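Local structure of protein LRIM1 (Anopheles gambiae, 3O53) at residues S67-E72 with N89-E94; A107-S112 with A128-T133; L151-I156 with L176-I181. The protein pairs with the leucine-rich repeat protein APL1C in a heterodimer that regulates complement-like immunity in the mosquito, the part described being its leucine-rich repeat domain. All blocks are in the same frame, centred on the assembly; numbering follows the deposited sequence.

Each contact joins the same portion of two successive leucine-rich repeats, where the chain leaves a strand of the parallel array and turns into the rest of the repeat. From the N terminus, interaction 1 closes a loop of one repeat between 67-72 and 89-94, interaction 2 does so between 107-112 and 128-133, and interaction 3 between 151-156 and 176-181. They follow in series, neither nesting nor crossing. Interactions 1 and 2 touch through V92 with N110 and Q93 with S112; interactions 2 and 3 touch through N129 with K152 and I132 with E155. Interaction 2 thus connects the other two, which do not touch, in a continuous row of turns following strands 62-64 to 173-175.

Interaction 1: residues S67-E72 with N89-E94; sequences SNVLYE and NNYVQE
Two successive backbone amides of 89-94 grip the carbonyl oxygen of E72. Q93 N donates to E72 O over 2.8 Å, lying in the carbonyl plane on a lone pair, whereas E94 N approaches E72 O from above that plane, 3.1 Å away, in a nearly straight bond (169° at the hydrogen). Earlier in both segments, Y91 N donates to L70 O at 2.8 Å; the bond is bent, 137° at its hydrogen. A water joins the same two backbones, donating to Y91 O and accepting from E72 N, the latter at 3.0 Å. The Y91 ring swings back toward V69, because chi1 of -56° sets CG beside the backbone N. The two side chains then run alongside one another, with V69 CG1 4.1 Å from Y91 CE2, and V69 O meets the ring at its edge. Towards the interior, L70 CB packs on V92 CG2 at 4.0 Å. N68 and L70, like N90 and V92, occupy the closing N-x-L positions of the leucine-rich repeat consensus, with valine as the apolar residue in the second repeat, and the two asparagines are consecutive rungs of the asparagine ladder characteristic of this fold. The N90 amide slants across the L70 side chain and reaches into the preceding turn, where OD1 accepts from L70 N at 3.0 Å; OD1 is modelled too near the backbone of N68, leaving its exact place less sure. The nitrogen of the N90 amide is held just past strands 62-64 and 84-86, ND2 donating to both L65 O and L87 O. N68 does the same one repeat earlier, with ND2 bonded to L65 O and L41 O and OD1 accepting from L46 N.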
loop_
_atom_site.group_PDB
_atom_site.type_symbol
_atom_site.label_atom_id
_atom_site.label_comp_id
_atom_site.label_asym_id
_atom_site.label_seq_id
_atom_site.Cartn_x
_atom_site.Cartn_y
_atom_site.Cartn_z
ATOM N N SER A 67 12.736 -15.307 -0.609
ATOM C CA SER A 67 13.306 -16.146 0.436
ATOM C C SER A 67 14.787 -16.446 0.195
ATOM O O SER A 67 15.254 -17.556 0.449
ATOM C CB SER A 67 12.502 -17.441 0.578
ATOM O OG SER A 67 11.183 -17.164 1.031
ATOM N N ASN A 68 15.511 -15.450 -0.303
ATOM C CA ASN A 68 16.970 -15.484 -0.292
ATOM C C ASN A 68 17.461 -14.603 0.850
ATOM O O ASN A 68 16.771 -14.442 1.852
ATOM C CB ASN A 68 17.545 -15.030 -1.636
ATOM C CG ASN A 68 17.483 -16.115 -2.691
ATOM O OD1 ASN A 68 18.498 -16.720 -3.035
ATOM N ND2 ASN A 68 16.288 -16.381 -3.195
ATOM N N VAL A 69 18.645 -14.022 0.703
ATOM C CA VAL A 69 19.181 -13.140 1.728
ATOM C C VAL A 69 19.787 -11.891 1.098
ATOM O O VAL A 69 20.785 -11.361 1.582
ATOM C CB VAL A 69 20.231 -13.864 2.585
ATOM C CG1 VAL A 69 19.559 -14.940 3.440
ATOM C CG2 VAL A 69 21.308 -14.475 1.703
ATOM N N LEU A 70 19.168 -11.427 0.014
ATOM C CA LEU A 70 19.647 -10.254 -0.707
ATOM C C LEU A 70 19.610 -9.042 0.215
ATOM O O LEU A 70 18.720 -8.924 1.046
ATOM C CB LEU A 70 18.779 -9.998 -1.938
ATOM C CG LEU A 70 18.493 -11.218 -2.815
ATOM C CD1 LEU A 70 17.511 -10.843 -3.908
ATOM C CD2 LEU A 70 19.786 -11.771 -3.408
ATOM N N TYR A 71 20.577 -8.142 0.077
ATOM C CA TYR A 71 20.647 -6.982 0.961
ATOM C C TYR A 71 21.071 -5.742 0.189
ATOM O O TYR A 71 21.421 -5.821 -0.992
ATOM C CB TYR A 71 21.618 -7.254 2.111
ATOM C CG TYR A 71 23.044 -7.474 1.652
ATOM C CD1 TYR A 71 24.029 -6.528 1.899
ATOM C CD2 TYR A 71 23.399 -8.621 0.958
ATOM C CE1 TYR A 71 25.336 -6.725 1.474
ATOM C CE2 TYR A 71 24.701 -8.827 0.531
ATOM C CZ TYR A 71 25.664 -7.877 0.790
ATOM O OH TYR A 71 26.956 -8.084 0.361
ATOM N N GLU A 72 21.037 -4.597 0.861
ATOM C CA GLU A 72 21.395 -3.322 0.247
ATOM C C GLU A 72 20.621 -3.079 -1.049
ATOM O O GLU A 72 19.395 -3.127 -1.055
ATOM C CB GLU A 72 22.906 -3.253 0.009
ATOM C CG GLU A 72 23.714 -3.154 1.291
ATOM C CD GLU A 72 25.213 -3.135 1.044
ATOM O OE1 GLU A 72 25.935 -2.509 1.844
ATOM O OE2 GLU A 72 25.671 -3.742 0.052
ATOM N N ASN A 89 10.517 -11.482 1.151
ATOM C CA ASN A 89 11.325 -12.125 2.180
ATOM C C ASN A 89 12.808 -12.116 1.840
ATOM O O ASN A 89 13.430 -13.164 1.640
ATOM C CB ASN A 89 10.819 -13.543 2.433
ATOM C CG ASN A 89 9.371 -13.557 2.860
ATOM O OD1 ASN A 89 9.008 -12.973 3.883
ATOM N ND2 ASN A 89 8.526 -14.200 2.066
ATOM N N ASN A 90 13.353 -10.906 1.761
ATOM C CA ASN A 90 14.788 -10.689 1.667
ATOM C C ASN A 90 15.135 -9.514 2.576
ATOM O O ASN A 90 14.359 -9.183 3.467
ATOM C CB ASN A 90 15.206 -10.422 0.221
ATOM C CG ASN A 90 15.337 -11.695 -0.584
ATOM O OD1 ASN A 90 16.355 -12.382 -0.521
ATOM N ND2 ASN A 90 14.301 -12.021 -1.342
ATOM N N TYR A 91 16.289 -8.888 2.360
ATOM C CA TYR A 91 16.703 -7.758 3.191
ATOM C C TYR A 91 16.999 -6.523 2.366
ATOM O O TYR A 91 17.748 -5.651 2.797
ATOM C CB TYR A 91 17.947 -8.113 4.004
ATOM C CG TYR A 91 17.769 -9.338 4.869
ATOM C CD1 TYR A 91 16.854 -9.347 5.911
ATOM C CD2 TYR A 91 18.514 -10.485 4.641
ATOM C CE1 TYR A 91 16.685 -10.461 6.702
ATOM C CE2 TYR A 91 18.353 -11.605 5.427
ATOM C CZ TYR A 91 17.437 -11.588 6.456
ATOM O OH TYR A 91 17.275 -12.704 7.238
ATOM N N VAL A 92 16.420 -6.442 1.178
ATOM C CA VAL A 92 16.721 -5.334 0.278
ATOM C C VAL A 92 16.374 -3.982 0.902
ATOM O O VAL A 92 15.336 -3.834 1.537
ATOM C CB VAL A 92 15.988 -5.505 -1.074
ATOM C CG1 VAL A 92 16.208 -4.294 -1.959
ATOM C CG2 VAL A 92 16.477 -6.776 -1.769
ATOM N N GLN A 93 17.260 -3.004 0.719
ATOM C CA GLN A 93 17.032 -1.645 1.194
ATOM C C GLN A 93 16.643 -0.704 0.059
ATOM O O GLN A 93 15.796 0.164 0.240
ATOM C CB GLN A 93 18.284 -1.117 1.906
ATOM C CG GLN A 93 18.686 -1.958 3.108
ATOM C CD GLN A 93 19.881 -1.391 3.849
ATOM O OE1 GLN A 93 20.840 -0.934 3.236
ATOM N NE2 GLN A 93 19.829 -1.424 5.176
ATOM N N GLU A 94 17.257 -0.861 -1.110
ATOM C CA GLU A 94 16.910 -0.009 -2.242
ATOM C C GLU A 94 16.694 -0.852 -3.485
ATOM O O GLU A 94 17.502 -1.705 -3.821
ATOM C CB GLU A 94 17.997 1.047 -2.488
ATOM C CG GLU A 94 18.331 1.869 -1.254
ATOM C CD GLU A 94 19.273 3.019 -1.565
ATOM O OE1 GLU A 94 19.145 3.612 -2.658
ATOM O OE2 GLU A 94 20.140 3.326 -0.720
HETATM O O HOH W 1 20.281 -4.559 3.775
#

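Interaction 2: residues A107-S112 with A128-T133; sequences ANNNIS and ANNKIT
An asparagine-ladder rung of the leucine-rich repeat fold joins N130 to the turn formed by N109 and I111. N130 OD1 accepts from I111 N at 3.0 Å, in a fairly straight bond (163° at the hydrogen) whose donor is tilted out of the carbonyl plane, and it also takes a weak, bent bond from N109 N. The buried N130 side chain lies alongside that of I111, pointing the same way. Backbone bonds tie the ends of the segments: N108 N donates to A128 O at 3.0 Å, and K131 N to I111 O at 2.8 Å. Near the first of these, A107 CB rests 4.3 Å from A128 CB. On the more exposed side the side chains of N108 and N129 cross at about a right angle. N129 has CG anti to its backbone N (chi1 -163°), which swings its amide back towards N108; ND2 then donates to N108 OD1 at 3.0 Å. The two amide planes stand 75° apart, and the donor comes from above the N108 amide while the bond stays in the plane of N129's own amide. N108 ND2 donates to N89 OD1 of the preceding repeat, so the N108 amide links the repeats on both sides. A water bridges the two backbones here, donating to N109 O at 2.8 Å and to N129 O at 2.9 Å. Farther along, K131 sets its CG against N110 O before its chain bends away. N130 ND2 is held in turn by A106 O and L127 O, at the exits of strands 103-105 and 123-126. The contact thus continues a stack of turns: N110 and S112 bond to V92 and Q93 of strand 91-97, while N129 and I132 bond onward to K152 and E155, in the loop after strand 146-150.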
loop_
_atom_site.group_PDB
_atom_site.type_symbol
_atom_site.label_atom_id
_atom_site.label_comp_id
_atom_site.label_asym_id
_atom_site.label_seq_id
_atom_site.Cartn_x
_atom_site.Cartn_y
_atom_site.Cartn_z
ATOM N N ALA A 107 7.396 -7.604 -0.495
ATOM C CA ALA A 107 7.016 -7.523 0.904
ATOM C C ALA A 107 8.127 -8.104 1.769
ATOM O O ALA A 107 8.914 -8.936 1.311
ATOM C CB ALA A 107 5.690 -8.290 1.137
ATOM N N ASN A 108 8.185 -7.666 3.021
ATOM C CA ASN A 108 9.094 -8.261 3.994
ATOM C C ASN A 108 10.552 -8.096 3.607
ATOM O O ASN A 108 11.330 -9.047 3.621
ATOM C CB ASN A 108 8.755 -9.738 4.192
ATOM C CG ASN A 108 7.299 -9.941 4.542
ATOM O OD1 ASN A 108 6.652 -9.040 5.070
ATOM N ND2 ASN A 108 6.770 -11.115 4.246
ATOM N N ASN A 109 10.914 -6.868 3.261
ATOM C CA ASN A 109 12.308 -6.515 3.060
ATOM C C ASN A 109 12.695 -5.375 4.013
ATOM O O ASN A 109 12.038 -5.190 5.030
ATOM C CB ASN A 109 12.548 -6.157 1.593
ATOM C CG ASN A 109 12.763 -7.388 0.731
ATOM O OD1 ASN A 109 13.897 -7.774 0.473
ATOM N ND2 ASN A 109 11.675 -8.011 0.287
ATOM N N ASN A 110 13.773 -4.651 3.704
ATOM C CA ASN A 110 14.168 -3.453 4.461
ATOM C C ASN A 110 13.988 -2.191 3.611
ATOM O O ASN A 110 14.715 -1.212 3.791
ATOM C CB ASN A 110 15.657 -3.500 4.853
ATOM C CG ASN A 110 16.006 -4.650 5.778
ATOM O OD1 ASN A 110 15.190 -5.539 6.029
ATOM N ND2 ASN A 110 17.247 -4.635 6.283
ATOM N N ILE A 111 13.041 -2.213 2.682
ATOM C CA ILE A 111 13.034 -1.228 1.602
ATOM C C ILE A 111 12.684 0.182 2.062
ATOM O O ILE A 111 11.674 0.399 2.723
ATOM C CB ILE A 111 12.081 -1.650 0.464
ATOM C CG1 ILE A 111 12.689 -2.813 -0.328
ATOM C CG2 ILE A 111 11.785 -0.464 -0.459
ATOM C CD1 ILE A 111 11.690 -3.528 -1.233
ATOM N N SER A 112 13.545 1.137 1.714
ATOM C CA SER A 112 13.271 2.541 1.950
ATOM C C SER A 112 13.255 3.341 0.645
ATOM O O SER A 112 12.914 4.520 0.661
ATOM C CB SER A 112 14.288 3.154 2.938
ATOM O OG SER A 112 15.610 3.068 2.426
ATOM N N ALA A 128 4.269 -4.412 1.449
ATOM C CA ALA A 128 3.932 -4.526 2.863
ATOM C C ALA A 128 5.204 -4.791 3.667
ATOM O O ALA A 128 6.102 -5.475 3.200
ATOM C CB ALA A 128 2.936 -5.638 3.097
ATOM N N ASN A 129 5.266 -4.233 4.872
ATOM C CA ASN A 129 6.290 -4.595 5.847
ATOM C C ASN A 129 7.692 -4.256 5.368
ATOM O O ASN A 129 8.525 -5.139 5.176
ATOM C CB ASN A 129 6.212 -6.089 6.187
ATOM C CG ASN A 129 6.964 -6.423 7.462
ATOM O OD1 ASN A 129 7.211 -5.544 8.284
ATOM N ND2 ASN A 129 7.329 -7.688 7.634
ATOM N N ASN A 130 7.930 -2.968 5.159
ATOM C CA ASN A 130 9.220 -2.475 4.745
ATOM C C ASN A 130 9.560 -1.239 5.593
ATOM O O ASN A 130 9.021 -1.083 6.682
ATOM C CB ASN A 130 9.201 -2.173 3.247
ATOM C CG ASN A 130 9.463 -3.411 2.408
ATOM O OD1 ASN A 130 10.558 -3.960 2.432
ATOM N ND2 ASN A 130 8.449 -3.861 1.669
ATOM N N LYS A 131 10.441 -0.373 5.101
ATOM C CA LYS A 131 10.857 0.808 5.857
ATOM C C LYS A 131 10.535 2.103 5.114
ATOM O O LYS A 131 11.278 3.069 5.189
ATOM C CB LYS A 131 12.363 0.756 6.141
ATOM C CG LYS A 131 12.843 -0.569 6.704
ATOM C CD LYS A 131 12.292 -0.831 8.089
ATOM C CE LYS A 131 13.162 -0.220 9.171
ATOM N NZ LYS A 131 12.736 -0.663 10.530
ATOM N N ILE A 132 9.423 2.115 4.395
ATOM C CA ILE A 132 9.019 3.292 3.652
ATOM C C ILE A 132 8.478 4.331 4.638
ATOM O O ILE A 132 7.630 4.026 5.472
ATOM C CB ILE A 132 7.964 2.905 2.578
ATOM C CG1 ILE A 132 8.649 2.061 1.493
ATOM C CG2 ILE A 132 7.314 4.151 1.951
ATOM C CD1 ILE A 132 7.688 1.324 0.588
ATOM N N THR A 133 8.981 5.559 4.557
ATOM C CA THR A 133 8.519 6.609 5.462
ATOM C C THR A 133 7.752 7.726 4.749
ATOM O O THR A 133 7.164 8.575 5.395
ATOM C CB THR A 133 9.706 7.220 6.219
ATOM O OG1 THR A 133 10.550 7.913 5.296
ATOM C CG2 THR A 133 10.514 6.126 6.904
HETATM O O HOH W 2 10.410 -6.854 6.528
#

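Interaction 3: residues L151-I156 with L176-I181; sequences LKLNEI and LQYNFI
With chi1 at -81°, N179 has its CG anti to the carbonyl carbon and its amide laid between the two turns, within reach of both L151 and L176. N154 repeats the torsion (chi1 -83°), and the pair are adjacent rungs of the asparagine ladder of the leucine-rich repeat solenoid. N179 ND2 has one bond to each repeat: a nearly straight one across the contact to L151 O (3.0 Å, 174° at the hydrogen) and another back to L176 O, also 3.0 Å. N179 OD1 accepts from I156 N at 2.9 Å, although it sits too close to the N154 backbone for its position to be certain. Backbone bonds frame the rung, L153 N to Q177 O at 3.1 Å and F180 N to I156 O at 2.9 Å. On the buried side of the rung, L176 CD2 lodges near both L151 CB and I156 CD1, and I156 CG2 meets I181 CG1 at 3.9 Å. On the outer side the apolar stem of K152 runs alongside that of Q177, while K152 NZ forms a salt bridge with D150. L153 likewise lies beside Y178, its CD2 3.6 Å from Y178 CB, and E155 CA sits at the edge of the F180 ring. The ladder goes on in both directions, N201 ND2 donating to L176 O and N154 ND2 to L127 O. At L151 O the two rungs meet: N154 ND2, 3.1 Å away, and N179 ND2 reach this oxygen from opposite faces of its carbonyl plane.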
loop_
_atom_site.group_PDB
_atom_site.type_symbol
_atom_site.label_atom_id
_atom_site.label_comp_id
_atom_site.label_asym_id
_atom_site.label_seq_id
_atom_site.Cartn_x
_atom_site.Cartn_y
_atom_site.Cartn_z
ATOM N N LEU A 151 0.976 -0.623 0.849
ATOM C CA LEU A 151 2.046 -0.052 1.661
ATOM C C LEU A 151 1.796 -0.273 3.150
ATOM O O LEU A 151 2.315 0.456 3.982
ATOM C CB LEU A 151 2.201 1.449 1.373
ATOM C CG LEU A 151 2.888 1.779 0.047
ATOM C CD1 LEU A 151 2.559 3.195 -0.426
ATOM C CD2 LEU A 151 4.403 1.593 0.173
ATOM N N LYS A 152 1.015 -1.291 3.490
ATOM C CA LYS A 152 0.719 -1.561 4.894
ATOM C C LYS A 152 1.974 -1.924 5.685
ATOM O O LYS A 152 2.962 -2.402 5.121
ATOM C CB LYS A 152 -0.326 -2.680 5.020
ATOM C CG LYS A 152 0.198 -4.094 4.777
ATOM C CD LYS A 152 -0.862 -5.114 5.244
ATOM C CE LYS A 152 -0.520 -6.543 4.851
ATOM N NZ LYS A 152 -0.737 -6.777 3.395
ATOM N N LEU A 153 1.920 -1.712 6.998
ATOM C CA LEU A 153 3.030 -2.044 7.895
ATOM C C LEU A 153 4.315 -1.343 7.488
ATOM O O LEU A 153 5.396 -1.913 7.558
ATOM C CB LEU A 153 3.277 -3.562 7.958
ATOM C CG LEU A 153 2.170 -4.406 8.606
ATOM C CD1 LEU A 153 2.493 -5.897 8.502
ATOM C CD2 LEU A 153 1.964 -4.009 10.068
ATOM N N ASN A 154 4.208 -0.104 7.050
ATOM C CA ASN A 154 5.409 0.688 6.853
ATOM C C ASN A 154 5.457 1.795 7.902
ATOM O O ASN A 154 4.810 1.697 8.939
ATOM C CB ASN A 154 5.494 1.200 5.407
ATOM C CG ASN A 154 6.070 0.150 4.467
ATOM O OD1 ASN A 154 7.281 -0.057 4.418
ATOM N ND2 ASN A 154 5.204 -0.522 3.726
ATOM N N GLU A 155 6.250 2.828 7.664
ATOM C CA GLU A 155 6.430 3.868 8.663
ATOM C C GLU A 155 6.044 5.239 8.123
ATOM O O GLU A 155 6.646 6.255 8.481
ATOM C CB GLU A 155 7.881 3.874 9.127
ATOM C CG GLU A 155 8.266 2.615 9.884
ATOM C CD GLU A 155 9.760 2.489 10.083
ATOM O OE1 GLU A 155 10.476 3.490 9.870
ATOM O OE2 GLU A 155 10.218 1.388 10.453
ATOM N N ILE A 156 5.039 5.270 7.262
ATOM C CA ILE A 156 4.627 6.524 6.646
ATOM C C ILE A 156 3.969 7.483 7.668
ATOM O O ILE A 156 3.147 7.086 8.478
ATOM C CB ILE A 156 3.712 6.246 5.429
ATOM C CG1 ILE A 156 4.516 5.459 4.379
ATOM C CG2 ILE A 156 3.177 7.555 4.827
ATOM C CD1 ILE A 156 3.645 4.753 3.353
ATOM N N LEU A 176 -2.922 1.494 3.193
ATOM C CA LEU A 176 -1.963 2.283 3.951
ATOM C C LEU A 176 -2.153 1.977 5.430
ATOM O O LEU A 176 -1.743 2.750 6.285
ATOM C CB LEU A 176 -2.176 3.783 3.686
ATOM C CG LEU A 176 -1.704 4.284 2.323
ATOM C CD1 LEU A 176 -2.366 5.608 1.970
ATOM C CD2 LEU A 176 -0.179 4.414 2.312
ATOM N N GLN A 177 -2.788 0.844 5.716
ATOM C CA GLN A 177 -3.099 0.456 7.091
ATOM C C GLN A 177 -1.813 0.180 7.873
ATOM O O GLN A 177 -0.812 -0.250 7.312
ATOM C CB GLN A 177 -4.018 -0.786 7.115
ATOM C CG GLN A 177 -3.254 -2.091 7.210
ATOM C CD GLN A 177 -3.963 -3.284 6.586
ATOM O OE1 GLN A 177 -4.316 -3.260 5.412
ATOM N NE2 GLN A 177 -4.130 -4.354 7.364
ATOM N N TYR A 178 -1.846 0.445 9.175
ATOM C CA TYR A 178 -0.710 0.163 10.048
ATOM C C TYR A 178 0.544 0.941 9.657
ATOM O O TYR A 178 1.657 0.411 9.628
ATOM C CB TYR A 178 -0.423 -1.339 10.084
ATOM C CG TYR A 178 -1.425 -2.097 10.928
ATOM C CD1 TYR A 178 -1.545 -1.828 12.280
ATOM C CD2 TYR A 178 -2.243 -3.079 10.378
ATOM C CE1 TYR A 178 -2.456 -2.505 13.067
ATOM C CE2 TYR A 178 -3.162 -3.773 11.168
ATOM C CZ TYR A 178 -3.256 -3.474 12.513
ATOM O OH TYR A 178 -4.141 -4.129 13.335
ATOM N N ASN A 179 0.355 2.212 9.346
ATOM C CA ASN A 179 1.469 3.126 9.272
ATOM C C ASN A 179 1.307 4.073 10.453
ATOM O O ASN A 179 0.699 3.702 11.463
ATOM C CB ASN A 179 1.475 3.846 7.925
ATOM C CG ASN A 179 2.089 3.002 6.820
ATOM O OD1 ASN A 179 3.296 3.002 6.628
ATOM N ND2 ASN A 179 1.248 2.290 6.076
ATOM N N PHE A 180 1.828 5.288 10.352
ATOM C CA PHE A 180 1.691 6.230 11.457
ATOM C C PHE A 180 1.189 7.564 10.940
ATOM O O PHE A 180 1.584 8.624 11.427
ATOM C CB PHE A 180 3.032 6.361 12.182
ATOM C CG PHE A 180 3.497 5.071 12.765
ATOM C CD1 PHE A 180 3.048 4.664 14.008
ATOM C CD2 PHE A 180 4.323 4.223 12.042
ATOM C CE1 PHE A 180 3.434 3.436 14.541
ATOM C CE2 PHE A 180 4.718 2.996 12.570
ATOM C CZ PHE A 180 4.268 2.605 13.823
ATOM N N ILE A 181 0.296 7.492 9.954
ATOM C CA ILE A 181 -0.172 8.677 9.241
ATOM C C ILE A 181 -0.983 9.590 10.159
ATOM O O ILE A 181 -2.027 9.193 10.673
ATOM C CB ILE A 181 -1.015 8.271 8.010
ATOM C CG1 ILE A 181 -0.120 7.540 7.001
ATOM C CG2 ILE A 181 -1.661 9.489 7.368
ATOM C CD1 ILE A 181 -0.888 6.603 6.077
#